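Local coordinates for peptidoglycan-recognition protein SD (PDB 2RKQ) that binds bacterial peptidoglycan as a secreted receptor of insect innate immunity and activates the Toll pathway, at residues Y67-G72 and L98-I103. Sequence-based numbering, arbitrary orientation.
Sequences YHYLIG and LGIAFI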
loop_
_atom_site.group_PDB
_atom_site.type_symbol
_atom_site.label_atom_id
_atom_site.label_comp_id
_atom_site.label_asym_id
_atom_site.label_seq_id
_atom_site.Cartn_x
_atom_site.Cartn_y
_atom_site.Cartn_z
ATOM N N TYR A 67 0.272 -0.944 -5.937
ATOM C CA TYR A 67 0.752 -1.188 -4.574
ATOM C C TYR A 67 0.980 -2.659 -4.307
ATOM O O TYR A 67 0.442 -3.532 -5.010
ATOM C CB TYR A 67 -0.275 -0.632 -3.572
ATOM C CG TYR A 67 -0.424 0.855 -3.713
ATOM C CD1 TYR A 67 -1.513 1.409 -4.351
ATOM C CD2 TYR A 67 0.559 1.707 -3.230
ATOM C CE1 TYR A 67 -1.610 2.773 -4.503
ATOM C CE2 TYR A 67 0.475 3.063 -3.391
ATOM C CZ TYR A 67 -0.613 3.593 -4.011
ATOM O OH TYR A 67 -0.665 4.963 -4.143
ATOM N N HIS A 68 1.791 -2.933 -3.281
ATOM C CA HIS A 68 2.033 -4.298 -2.833
ATOM C C HIS A 68 0.942 -4.826 -1.935
ATOM O O HIS A 68 0.641 -6.031 -1.960
ATOM C CB HIS A 68 3.385 -4.390 -2.141
ATOM C CG HIS A 68 4.486 -3.890 -3.007
ATOM N ND1 HIS A 68 5.051 -4.639 -4.015
ATOM C CD2 HIS A 68 5.048 -2.664 -3.089
ATOM C CE1 HIS A 68 5.941 -3.900 -4.657
ATOM N NE2 HIS A 68 5.961 -2.701 -4.108
ATOM N N TYR A 69 0.371 -3.935 -1.118
ATOM C CA TYR A 69 -0.725 -4.308 -0.235
ATOM C C TYR A 69 -1.674 -3.143 -0.134
ATOM O O TYR A 69 -1.245 -1.983 -0.190
ATOM C CB TYR A 69 -0.207 -4.592 1.163
ATOM C CG TYR A 69 0.668 -5.808 1.279
ATOM C CD1 TYR A 69 2.058 -5.678 1.428
ATOM C CD2 TYR A 69 0.116 -7.084 1.268
ATOM C CE1 TYR A 69 2.879 -6.806 1.540
ATOM C CE2 TYR A 69 0.923 -8.216 1.398
ATOM C CZ TYR A 69 2.303 -8.061 1.550
ATOM O OH TYR A 69 3.119 -9.168 1.677
ATOM N N LEU A 70 -2.957 -3.452 0.032
ATOM C CA LEU A 70 -3.975 -2.427 0.282
ATOM C C LEU A 70 -4.784 -2.843 1.479
ATOM O O LEU A 70 -4.959 -4.030 1.730
ATOM C CB LEU A 70 -4.886 -2.245 -0.936
ATOM C CG LEU A 70 -4.114 -1.625 -2.108
ATOM C CD1 LEU A 70 -3.618 -2.728 -3.061
ATOM C CD2 LEU A 70 -4.949 -0.591 -2.825
ATOM N N ILE A 71 -5.279 -1.863 2.212
ATOM C CA ILE A 71 -5.962 -2.144 3.469
ATOM C C ILE A 71 -7.357 -1.540 3.454
ATOM O O ILE A 71 -7.524 -0.331 3.315
ATOM C CB ILE A 71 -5.171 -1.615 4.672
ATOM C CG1 ILE A 71 -3.717 -2.139 4.624
ATOM C CG2 ILE A 71 -5.853 -2.057 5.968
ATOM C CD1 ILE A 71 -2.855 -1.619 5.728
ATOM N N GLY A 72 -8.357 -2.413 3.531
ATOM C CA GLY A 72 -9.739 -1.948 3.485
ATOM C C GLY A 72 -10.195 -1.431 4.826
ATOM O O GLY A 72 -9.592 -1.718 5.865
ATOM N N LEU A 98 8.277 -0.920 -0.378
ATOM C CA LEU A 98 7.038 -1.651 -0.224
ATOM C C LEU A 98 5.898 -0.656 -0.105
ATOM O O LEU A 98 5.851 0.127 0.845
ATOM C CB LEU A 98 7.110 -2.482 1.056
ATOM C CG LEU A 98 5.956 -3.450 1.270
ATOM C CD1 LEU A 98 6.061 -4.619 0.274
ATOM C CD2 LEU A 98 5.995 -3.958 2.701
ATOM N N GLY A 99 4.979 -0.663 -1.070
ATOM C CA GLY A 99 3.881 0.312 -1.073
ATOM C C GLY A 99 2.631 -0.283 -0.469
ATOM O O GLY A 99 2.129 -1.326 -0.939
ATOM N N ILE A 100 2.133 0.377 0.574
ATOM C CA ILE A 100 0.937 -0.074 1.282
ATOM C C ILE A 100 -0.053 1.078 1.213
ATOM O O ILE A 100 0.244 2.177 1.674
ATOM C CB ILE A 100 1.268 -0.364 2.750
ATOM C CG1 ILE A 100 2.288 -1.510 2.842
ATOM C CG2 ILE A 100 -0.002 -0.759 3.487
ATOM C CD1 ILE A 100 3.015 -1.566 4.155
ATOM N N ALA A 101 -1.215 0.830 0.606
ATOM C CA ALA A 101 -2.220 1.887 0.476
ATOM C C ALA A 101 -3.455 1.559 1.275
ATOM O O ALA A 101 -3.998 0.455 1.179
ATOM C CB ALA A 101 -2.595 2.114 -0.991
ATOM N N PHE A 102 -3.886 2.516 2.088
ATOM C CA PHE A 102 -5.163 2.385 2.743
ATOM C C PHE A 102 -6.237 2.792 1.755
ATOM O O PHE A 102 -6.145 3.846 1.095
ATOM C CB PHE A 102 -5.230 3.319 3.942
ATOM C CG PHE A 102 -4.470 2.842 5.150
ATOM C CD1 PHE A 102 -3.082 2.912 5.197
ATOM C CD2 PHE A 102 -5.166 2.374 6.269
ATOM C CE1 PHE A 102 -2.395 2.491 6.323
ATOM C CE2 PHE A 102 -4.486 1.955 7.410
ATOM C CZ PHE A 102 -3.104 2.021 7.441
ATOM N N ILE A 103 -7.256 1.951 1.660
ATOM C CA ILE A 103 -8.365 2.248 0.763
ATOM C C ILE A 103 -9.229 3.311 1.432
ATOM O O ILE A 103 -9.705 3.118 2.564
ATOM C CB ILE A 103 -9.210 1.003 0.451
ATOM C CG1 ILE A 103 -8.330 -0.071 -0.221
ATOM C CG2 ILE A 103 -10.422 1.417 -0.419
ATOM C CD1 ILE A 103 -8.981 -1.434 -0.351
HETATM O O HOH W 1 -8.556 1.866 4.928
#
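Tyr67 lays one ring face over Ala101, whose CB sits 3.5 Å from the ring centroid, a CH-pi contact almost on the ring normal. Its CG stands anti to the carbonyl carbon (chi1 -63°), which carries the ring across the neighbouring strand. A serine here, lacking the ring, would probably leave a gap over the Ala101 methyl and Phe89 without its ring partner. At His68 the chain bends, and Gly99 O accepts from two successive amides, His68 N at 2.9 Å and Tyr69 N at 3.2 Å; the second lies in the carbonyl plane. His68 CB also touches Leu98 CD1. From Tyr69 on, the pairing is regular parallel sheet: Ala101 N bonds to Tyr69 O, Ile71 N to Ala101 O, and Ile103 N to Ile71 O (2.8 Å, 171° at the hydrogen). Leu70 CD2 packs on Ala101 CB, on the Tyr67 side. On the other face, Ile71 CD1 meets Ile100 CG2 at 3.7 Å and lies over one face of the Phe102 ring, offset toward its rim, in a CH-pi contact. A water bridges Ile71 O and Ile103 O. These are central strands of the mixed sheet of the amidase-type PGRP fold, flanked by strands 77-79 and 26-33. Helix 42-58 packs against Leu70 and Ile103, helix 113-128 against Tyr69, Ile71 and Phe102.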